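Local coordinates for mannan endo-1,6-alpha-mannosidase (Chaetomium thermophilum, PDB 6RY0), which probably cleaves alpha-1,6-mannosidic linkages as a family 76 glycoside hydrolase and is thought to transfer GPI-anchored glycoproteins into the fungal cell wall, at residues 131-135 against 201-205; 260-265 against 323-327; 328-332 against 349-353. One frame throughout, in Å; residues are numbered along the deposited sequence. Where two conformers were deposited one is given.

Contact 1. Residues 131-135 against 201-205; sequences GFWGM and CFFDL
The carboxylate of D204 is held by two groups outside the pair of segments, OD2 in a salt bridge with R208 of the same helix and OD1 in a hydrogen bond with H269 of helix 261-278, while M135 lays its terminal methyl against it: M135 CE lies 3.8 Å from D204 OD2. D204 CG is anti to the backbone N (chi1 -173°), which puts OD2 within reach of that methyl, and the two side chains cross at about a right angle. The buried charge thus has its polar needs met by R208 and H269, and M135 adds apolar cover. One turn earlier, the thiol of C201 sits between two groups. M135 SD is 3.8 Å from C201 SG, and F132 CE2, from the same helix as M135, lies 3.9 Å from that sulfur. This is a sulfur-aromatic contact of oblique geometry, with SG 43° off the ring normal. Farther along, M135 CG packs 3.8 Å from L205 CD2, a methyl that also rests on the carbonyl of G134. M135 and L205 were each modelled in two conformers, and these contacts belong to one of them. Glycine brings the backbones close at the start: G131 CA is 4.1 Å from C201 CB, and a beta carbon on G131 would clash there. The helix axes run almost parallel, 9.6 Å apart at an angle of 20°. Such side-by-side packing of helices 127-142 and 196-213, both pointing the same way, is that of neighbouring inner helices in the (alpha/alpha)6 barrel of family 76 glycoside hydrolases.

Contact 2. Residues 260-265 against 323-327; sequences FSYNAA and FKGYV
Aromatic stacking dominates. The rings of Y262 and F323 lie face to face, with centroids 3.6 Å apart and planes only 8° from parallel, and the closest carbons are Y262 CZ and F323 CZ at 3.4 Å. Y262 CG stands between the backbone N and the carbonyl carbon (chi1 78°), a setting that swings the phenol across to the neighbouring helix. F260, at the N-cap position of helix 261-278, closes the cluster from another direction: its CD1 comes in at the edge of the F323 ring, 3.7 Å from F323 CE2, with the two ring planes at 84°. The aliphatic contacts are smaller, V327 CG2 touching A265 CB at 4.0 Å. The polar atom most closely packed between the segments is S261 OG, which is wedged between F323 CB and V327 CG2, 3.3 Å from the latter, but bonds elsewhere, to E306 OE1. The helices run nearly parallel, their axes 8.7 Å apart, as adjacent inner helices of the barrel. With S261 OG satisfied from outside the pair and no hydrogen bond between the segments, the interface rests on dispersion in the ring stack and the methyl contacts.

Contact 3. Residues 328-332 against 349-353; sequences HRWMA and LRTSA
H328 and L349 reach across the interface from facing helices and lie alongside one another, pointing opposite ways, the imidazole extending from inner helix 323-337 to outer helix 342-358 and the isobutyl group reaching back. The two helices follow one another in the chain and run antiparallel, with axes at 160° and 11.5 Å apart, so they form an alpha-hairpin of the kind from which an (alpha/alpha)6 barrel is built. The imidazole is used on both face and edge. Over one face, offset toward the rim, lies L349 CD2, 4.0 Å from the centroid of the H328 ring, a CH-pi contact. At the edge, and in the ring plane, S352 OG pairs with H328 NE2 in a hydrogen bond of 2.8 Å with an angle of 153°. L349 O is also at that edge, 3.3 Å from H328 CE1. S352 OG stands anti to its backbone N (chi1 -175°), which places it beside the imidazole edge, and it receives a second bond from the backbone N of V304. The ring is therefore fixed in rotation from two directions, by the methyl above and by the hydroxyl beside it, while A398 of helix 389-401 packs on H328 as well. Replacing H328 by an alanine removes the imidazole and is likely to leave S352 OG without this partner and L349 CD2 without the ring face it packs on. F299 of strand 299-300 packs on M331, L349 and S352. The other leucine branch serves the next turn of the inner helix: L349 CD1 points into the backbone between H328 and A332, 3.7 Å from H328 O and 3.8 Å from A332 N, and 4.1 Å from M331 CB.

Contacts 1 and 2 join successive pairs of inner helices, and contact 3 ties the last of these helices, 323-337, to an outer one. Residues of the first two meet in the barrel interior, where F132 CZ lies 3.9 Å from Y262 CD2. W330, on the 328-332 segment of contact 3, reaches residues of contacts 1 and 2: its CZ2 is 4.0 Å from F132 CE1 and its CZ3 is 3.5 Å from Y262 O. Centres of contacts 1 and 2 are 14 Å apart, those of 2 and 3 about 11 Å. D129, a calcium ligand in another structure of this protein, has its side chain about 6 Å from that of F132 and about 9 Å from that of Y262, whereas contact 3 lies away from the metal sites.

Contact 1. Residues 131-135 against 201-205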
loop_
_atom_site.group_PDB
_atom_site.type_symbol
_atom_site.label_atom_id
_atom_site.label_comp_id
_atom_site.label_asym_id
_atom_site.label_seq_id
_atom_site.Cartn_x
_atom_site.Cartn_y
_atom_site.Cartn_z
ATOM N N GLY A 131 -1.147 8.489 3.642
ATOM C CA GLY A 131 -1.540 7.951 2.366
ATOM C C GLY A 131 -1.919 6.503 2.420
ATOM O O GLY A 131 -2.901 6.129 1.780
ATOM N N PHE A 132 -1.168 5.684 3.153
ATOM C CA PHE A 132 -1.518 4.260 3.222
ATOM C C PHE A 132 -2.880 4.041 3.862
ATOM O O PHE A 132 -3.629 3.168 3.426
ATOM C CB PHE A 132 -0.433 3.457 3.919
ATOM C CG PHE A 132 0.575 2.911 2.985
ATOM C CD1 PHE A 132 0.391 1.686 2.402
ATOM C CD2 PHE A 132 1.714 3.635 2.652
ATOM C CE1 PHE A 132 1.321 1.176 1.484
ATOM C CE2 PHE A 132 2.615 3.130 1.728
ATOM C CZ PHE A 132 2.384 1.897 1.159
ATOM N N TRP A 133 -3.224 4.815 4.895
ATOM C CA TRP A 133 -4.568 4.734 5.463
ATOM C C TRP A 133 -5.605 5.181 4.454
ATOM O O TRP A 133 -6.648 4.551 4.310
ATOM C CB TRP A 133 -4.661 5.560 6.749
ATOM C CG TRP A 133 -4.010 4.919 7.932
ATOM C CD1 TRP A 133 -2.778 5.143 8.426
ATOM C CD2 TRP A 133 -4.607 3.923 8.778
ATOM N NE1 TRP A 133 -2.563 4.344 9.542
ATOM C CE2 TRP A 133 -3.688 3.607 9.785
ATOM C CE3 TRP A 133 -5.836 3.270 8.764
ATOM C CZ2 TRP A 133 -3.969 2.656 10.778
ATOM C CZ3 TRP A 133 -6.117 2.338 9.752
ATOM C CH2 TRP A 133 -5.190 2.045 10.742
ATOM N N GLY A 134 -5.354 6.278 3.742
ATOM C CA GLY A 134 -6.260 6.713 2.697
ATOM C C GLY A 134 -6.460 5.671 1.622
ATOM O O GLY A 134 -7.584 5.488 1.134
ATOM N N MET A 135 -5.379 4.990 1.237
ATOM C CA MET A 135 -5.466 3.927 0.243
ATOM C C MET A 135 -6.296 2.747 0.732
ATOM O O MET A 135 -7.019 2.145 -0.056
ATOM C CB MET A 135 -4.053 3.511 -0.155
ATOM C CG MET A 135 -3.384 4.567 -1.025
ATOM S SD MET A 135 -1.577 4.488 -0.986
ATOM C CE MET A 135 -1.359 2.831 -1.576
ATOM N N CYS A 201 1.846 7.766 -3.273
ATOM C CA CYS A 201 0.571 7.586 -2.575
ATOM C C CYS A 201 -0.438 8.627 -3.051
ATOM O O CYS A 201 -1.608 8.308 -3.301
ATOM C CB CYS A 201 0.757 7.701 -1.056
ATOM S SG CYS A 201 1.651 6.342 -0.268
ATOM N N PHE A 202 -0.015 9.880 -3.139
ATOM C CA PHE A 202 -0.920 10.941 -3.582
ATOM C C PHE A 202 -1.375 10.732 -5.025
ATOM O O PHE A 202 -2.544 10.901 -5.359
ATOM C CB PHE A 202 -0.239 12.289 -3.333
ATOM C CG PHE A 202 -1.036 13.492 -3.758
ATOM C CD1 PHE A 202 -2.318 13.720 -3.306
ATOM C CD2 PHE A 202 -0.480 14.433 -4.593
ATOM C CE1 PHE A 202 -3.025 14.852 -3.667
ATOM C CE2 PHE A 202 -1.199 15.568 -4.949
ATOM C CZ PHE A 202 -2.459 15.768 -4.520
ATOM N N PHE A 203 -0.430 10.322 -5.891
ATOM C CA PHE A 203 -0.719 9.977 -7.266
ATOM C C PHE A 203 -1.752 8.856 -7.341
ATOM O O PHE A 203 -2.742 8.946 -8.055
ATOM C CB PHE A 203 0.581 9.556 -7.950
ATOM C CG PHE A 203 0.379 8.880 -9.278
ATOM C CD1 PHE A 203 -0.200 9.557 -10.343
ATOM C CD2 PHE A 203 0.751 7.564 -9.477
ATOM C CE1 PHE A 203 -0.428 8.930 -11.546
ATOM C CE2 PHE A 203 0.549 6.919 -10.686
ATOM C CZ PHE A 203 -0.049 7.607 -11.716
ATOM N N ASP A 204 -1.469 7.757 -6.633
ATOM C CA ASP A 204 -2.351 6.601 -6.686
ATOM C C ASP A 204 -3.750 6.950 -6.195
ATOM O O ASP A 204 -4.745 6.559 -6.793
ATOM C CB ASP A 204 -1.731 5.486 -5.797
ATOM C CG ASP A 204 -2.461 4.179 -5.915
ATOM O OD1 ASP A 204 -2.408 3.611 -7.046
ATOM O OD2 ASP A 204 -3.022 3.702 -4.898
ATOM N N LEU A 205 -3.848 7.693 -5.092
ATOM C CA LEU A 205 -5.159 8.131 -4.591
ATOM C C LEU A 205 -5.882 8.972 -5.598
ATOM O O LEU A 205 -7.094 8.822 -5.787
ATOM C CB LEU A 205 -5.042 8.951 -3.301
ATOM C CG LEU A 205 -4.827 8.090 -2.070
ATOM C CD1 LEU A 205 -4.481 8.925 -0.866
ATOM C CD2 LEU A 205 -6.038 7.214 -1.745
#

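Contact 2. Residues 260-265 against 323-327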
loop_
_atom_site.group_PDB
_atom_site.type_symbol
_atom_site.label_atom_id
_atom_site.label_comp_id
_atom_site.label_asym_id
_atom_site.label_seq_id
_atom_site.Cartn_x
_atom_site.Cartn_y
_atom_site.Cartn_z
ATOM N N PHE A 260 13.132 0.396 -4.014
ATOM C CA PHE A 260 12.227 -0.389 -3.200
ATOM C C PHE A 260 11.038 -0.818 -4.047
ATOM O O PHE A 260 10.468 -0.011 -4.810
ATOM C CB PHE A 260 11.775 0.390 -1.968
ATOM C CG PHE A 260 12.891 0.642 -0.999
ATOM C CD1 PHE A 260 13.323 -0.376 -0.176
ATOM C CD2 PHE A 260 13.539 1.854 -0.942
ATOM C CE1 PHE A 260 14.370 -0.181 0.686
ATOM C CE2 PHE A 260 14.602 2.055 -0.074
ATOM C CZ PHE A 260 15.009 1.041 0.726
ATOM N N SER A 261 10.637 -2.075 -3.891
ATOM C CA SER A 261 9.645 -2.657 -4.778
ATOM C C SER A 261 8.337 -1.881 -4.775
ATOM O O SER A 261 7.707 -1.698 -5.827
ATOM C CB SER A 261 9.405 -4.101 -4.367
ATOM O OG SER A 261 8.800 -4.209 -3.098
ATOM N N TYR A 262 7.921 -1.421 -3.605
ATOM C CA TYR A 262 6.603 -0.790 -3.497
ATOM C C TYR A 262 6.538 0.544 -4.217
ATOM O O TYR A 262 5.443 0.984 -4.536
ATOM C CB TYR A 262 6.134 -0.677 -2.032
ATOM C CG TYR A 262 6.725 0.425 -1.156
ATOM C CD1 TYR A 262 8.039 0.886 -1.298
ATOM C CD2 TYR A 262 5.955 0.990 -0.161
ATOM C CE1 TYR A 262 8.566 1.868 -0.475
ATOM C CE2 TYR A 262 6.498 1.968 0.673
ATOM C CZ TYR A 262 7.797 2.423 0.500
ATOM O OH TYR A 262 8.335 3.409 1.291
ATOM N N ASN A 263 7.656 1.213 -4.432
ATOM C CA ASN A 263 7.631 2.480 -5.154
ATOM C C ASN A 263 7.274 2.279 -6.610
ATOM O O ASN A 263 6.314 2.871 -7.130
ATOM C CB ASN A 263 8.973 3.225 -5.019
ATOM C CG ASN A 263 9.053 4.065 -3.782
ATOM O OD1 ASN A 263 8.037 4.595 -3.323
ATOM N ND2 ASN A 263 10.260 4.257 -3.260
ATOM N N ALA A 264 7.989 1.411 -7.301
ATOM C CA ALA A 264 7.651 1.130 -8.696
ATOM C C ALA A 264 6.266 0.518 -8.791
ATOM O O ALA A 264 5.496 0.857 -9.695
ATOM C CB ALA A 264 8.701 0.230 -9.351
ATOM N N ALA A 265 5.925 -0.405 -7.899
ATOM C CA ALA A 265 4.633 -1.062 -8.005
ATOM C C ALA A 265 3.479 -0.088 -7.761
ATOM O O ALA A 265 2.430 -0.224 -8.406
ATOM C CB ALA A 265 4.530 -2.249 -7.038
ATOM N N PHE A 323 6.755 -4.890 1.872
ATOM C CA PHE A 323 6.587 -4.316 0.526
ATOM C C PHE A 323 6.146 -5.348 -0.488
ATOM O O PHE A 323 5.302 -5.072 -1.345
ATOM C CB PHE A 323 7.849 -3.603 0.047
ATOM C CG PHE A 323 8.292 -2.406 0.847
ATOM C CD1 PHE A 323 7.459 -1.754 1.776
ATOM C CD2 PHE A 323 9.571 -1.890 0.652
ATOM C CE1 PHE A 323 7.906 -0.650 2.483
ATOM C CE2 PHE A 323 10.001 -0.783 1.346
ATOM C CZ PHE A 323 9.179 -0.168 2.267
ATOM N N LYS A 324 6.730 -6.552 -0.433
ATOM C CA LYS A 324 6.436 -7.538 -1.467
ATOM C C LYS A 324 4.960 -7.969 -1.423
ATOM O O LYS A 324 4.405 -8.362 -2.450
ATOM C CB LYS A 324 7.430 -8.704 -1.434
ATOM C CG LYS A 324 7.478 -9.451 -0.115
ATOM C CD LYS A 324 8.483 -10.605 -0.138
ATOM C CE LYS A 324 9.884 -10.180 -0.498
ATOM N NZ LYS A 324 10.895 -11.234 -0.192
ATOM N N GLY A 325 4.298 -7.893 -0.271
ATOM C CA GLY A 325 2.870 -8.155 -0.243
ATOM C C GLY A 325 2.069 -7.146 -1.041
ATOM O O GLY A 325 1.115 -7.477 -1.744
ATOM N N TYR A 326 2.416 -5.859 -0.881
ATOM C CA TYR A 326 1.778 -4.804 -1.683
ATOM C C TYR A 326 2.030 -5.029 -3.164
ATOM O O TYR A 326 1.128 -4.858 -3.989
ATOM C CB TYR A 326 2.286 -3.404 -1.322
ATOM C CG TYR A 326 2.372 -3.149 0.154
ATOM C CD1 TYR A 326 1.490 -3.721 1.055
ATOM C CD2 TYR A 326 3.355 -2.332 0.662
ATOM C CE1 TYR A 326 1.605 -3.511 2.416
ATOM C CE2 TYR A 326 3.473 -2.088 2.026
ATOM C CZ TYR A 326 2.603 -2.686 2.891
ATOM O OH TYR A 326 2.712 -2.529 4.262
ATOM N N VAL A 327 3.249 -5.426 -3.526
ATOM C CA VAL A 327 3.575 -5.697 -4.926
ATOM C C VAL A 327 2.584 -6.711 -5.492
ATOM O O VAL A 327 2.005 -6.519 -6.559
ATOM C CB VAL A 327 5.032 -6.157 -5.073
ATOM C CG1 VAL A 327 5.294 -6.595 -6.492
ATOM C CG2 VAL A 327 5.992 -5.077 -4.640
#

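Contact 3. Residues 328-332 against 349-353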
loop_
_atom_site.group_PDB
_atom_site.type_symbol
_atom_site.label_atom_id
_atom_site.label_comp_id
_atom_site.label_asym_id
_atom_site.label_seq_id
_atom_site.Cartn_x
_atom_site.Cartn_y
_atom_site.Cartn_z
ATOM N N HIS A 328 2.396 -7.821 -4.772
ATOM C CA HIS A 328 1.462 -8.831 -5.251
ATOM C C HIS A 328 0.043 -8.304 -5.384
ATOM O O HIS A 328 -0.599 -8.490 -6.410
ATOM C CB HIS A 328 1.471 -10.053 -4.293
ATOM C CG HIS A 328 2.524 -11.066 -4.633
ATOM N ND1 HIS A 328 2.210 -12.215 -5.305
ATOM C CD2 HIS A 328 3.874 -11.131 -4.410
ATOM C CE1 HIS A 328 3.326 -12.925 -5.480
ATOM N NE2 HIS A 328 4.356 -12.302 -4.945
ATOM N N ARG A 329 -0.473 -7.680 -4.332
ATOM C CA ARG A 329 -1.883 -7.254 -4.358
ATOM C C ARG A 329 -2.121 -6.202 -5.425
ATOM O O ARG A 329 -3.151 -6.228 -6.113
ATOM C CB ARG A 329 -2.316 -6.715 -2.970
ATOM C CG ARG A 329 -2.584 -7.770 -1.962
ATOM C CD ARG A 329 -2.654 -7.197 -0.511
ATOM N NE ARG A 329 -3.554 -6.112 -0.457
ATOM C CZ ARG A 329 -3.293 -4.925 0.072
ATOM N NH1 ARG A 329 -2.164 -4.622 0.710
ATOM N NH2 ARG A 329 -4.225 -3.957 -0.056
ATOM N N TRP A 330 -1.205 -5.249 -5.531
ATOM C CA TRP A 330 -1.358 -4.152 -6.480
ATOM C C TRP A 330 -1.191 -4.647 -7.912
ATOM O O TRP A 330 -1.974 -4.277 -8.798
ATOM C CB TRP A 330 -0.374 -3.041 -6.179
ATOM C CG TRP A 330 -0.616 -2.325 -4.895
ATOM C CD1 TRP A 330 -1.749 -2.290 -4.159
ATOM C CD2 TRP A 330 0.353 -1.545 -4.189
ATOM N NE1 TRP A 330 -1.528 -1.543 -3.013
ATOM C CE2 TRP A 330 -0.241 -1.076 -3.022
ATOM C CE3 TRP A 330 1.685 -1.225 -4.434
ATOM C CZ2 TRP A 330 0.425 -0.270 -2.117
ATOM C CZ3 TRP A 330 2.367 -0.457 -3.519
ATOM C CH2 TRP A 330 1.723 0.028 -2.384
ATOM N N MET A 331 -0.188 -5.486 -8.163
ATOM C CA MET A 331 -0.011 -6.029 -9.516
ATOM C C MET A 331 -1.198 -6.886 -9.942
ATOM O O MET A 331 -1.597 -6.872 -11.101
ATOM C CB MET A 331 1.297 -6.787 -9.654
ATOM C CG MET A 331 2.521 -5.865 -9.611
ATOM S SD MET A 331 4.104 -6.707 -9.799
ATOM C CE MET A 331 4.078 -7.074 -11.544
ATOM N N ALA A 332 -1.786 -7.617 -9.008
ATOM C CA ALA A 332 -2.967 -8.392 -9.326
ATOM C C ALA A 332 -4.100 -7.481 -9.798
ATOM O O ALA A 332 -4.769 -7.749 -10.806
ATOM C CB ALA A 332 -3.375 -9.263 -8.160
ATOM N N LEU A 349 3.406 -13.685 -10.638
ATOM C CA LEU A 349 2.858 -13.698 -9.288
ATOM C C LEU A 349 2.668 -15.137 -8.811
ATOM O O LEU A 349 2.844 -15.423 -7.620
ATOM C CB LEU A 349 1.573 -12.901 -9.174
ATOM C CG LEU A 349 1.692 -11.412 -9.500
ATOM C CD1 LEU A 349 0.366 -10.730 -9.234
ATOM C CD2 LEU A 349 2.840 -10.742 -8.745
ATOM N N ARG A 350 2.286 -16.030 -9.705
ATOM C CA ARG A 350 2.125 -17.418 -9.297
ATOM C C ARG A 350 3.448 -18.030 -8.839
ATOM O O ARG A 350 3.486 -18.680 -7.780
ATOM C CB ARG A 350 1.517 -18.230 -10.443
ATOM C CG ARG A 350 1.538 -19.715 -10.259
ATOM C CD ARG A 350 0.543 -20.130 -9.225
ATOM N NE ARG A 350 0.801 -21.517 -8.833
ATOM C CZ ARG A 350 -0.031 -22.234 -8.112
ATOM N NH1 ARG A 350 -1.220 -21.716 -7.779
ATOM N NH2 ARG A 350 0.333 -23.446 -7.730
ATOM N N THR A 351 4.527 -17.891 -9.610
ATOM C CA THR A 351 5.783 -18.457 -9.166
ATOM C C THR A 351 6.276 -17.792 -7.877
ATOM O O THR A 351 6.893 -18.430 -7.022
ATOM C CB THR A 351 6.870 -18.428 -10.254
ATOM O OG1 THR A 351 6.940 -17.119 -10.830
ATOM C CG2 THR A 351 6.527 -19.420 -11.354
ATOM N N SER A 352 6.002 -16.499 -7.711
ATOM C CA SER A 352 6.438 -15.794 -6.519
ATOM C C SER A 352 5.656 -16.310 -5.306
ATOM O O SER A 352 6.250 -16.548 -4.242
ATOM C CB SER A 352 6.287 -14.292 -6.744
ATOM O OG SER A 352 6.781 -13.539 -5.677
ATOM N N ALA A 353 4.338 -16.486 -5.433
ATOM C CA ALA A 353 3.531 -17.019 -4.359
ATOM C C ALA A 353 3.893 -18.488 -4.047
ATOM O O ALA A 353 3.834 -18.880 -2.891
ATOM C CB ALA A 353 2.057 -16.929 -4.683
#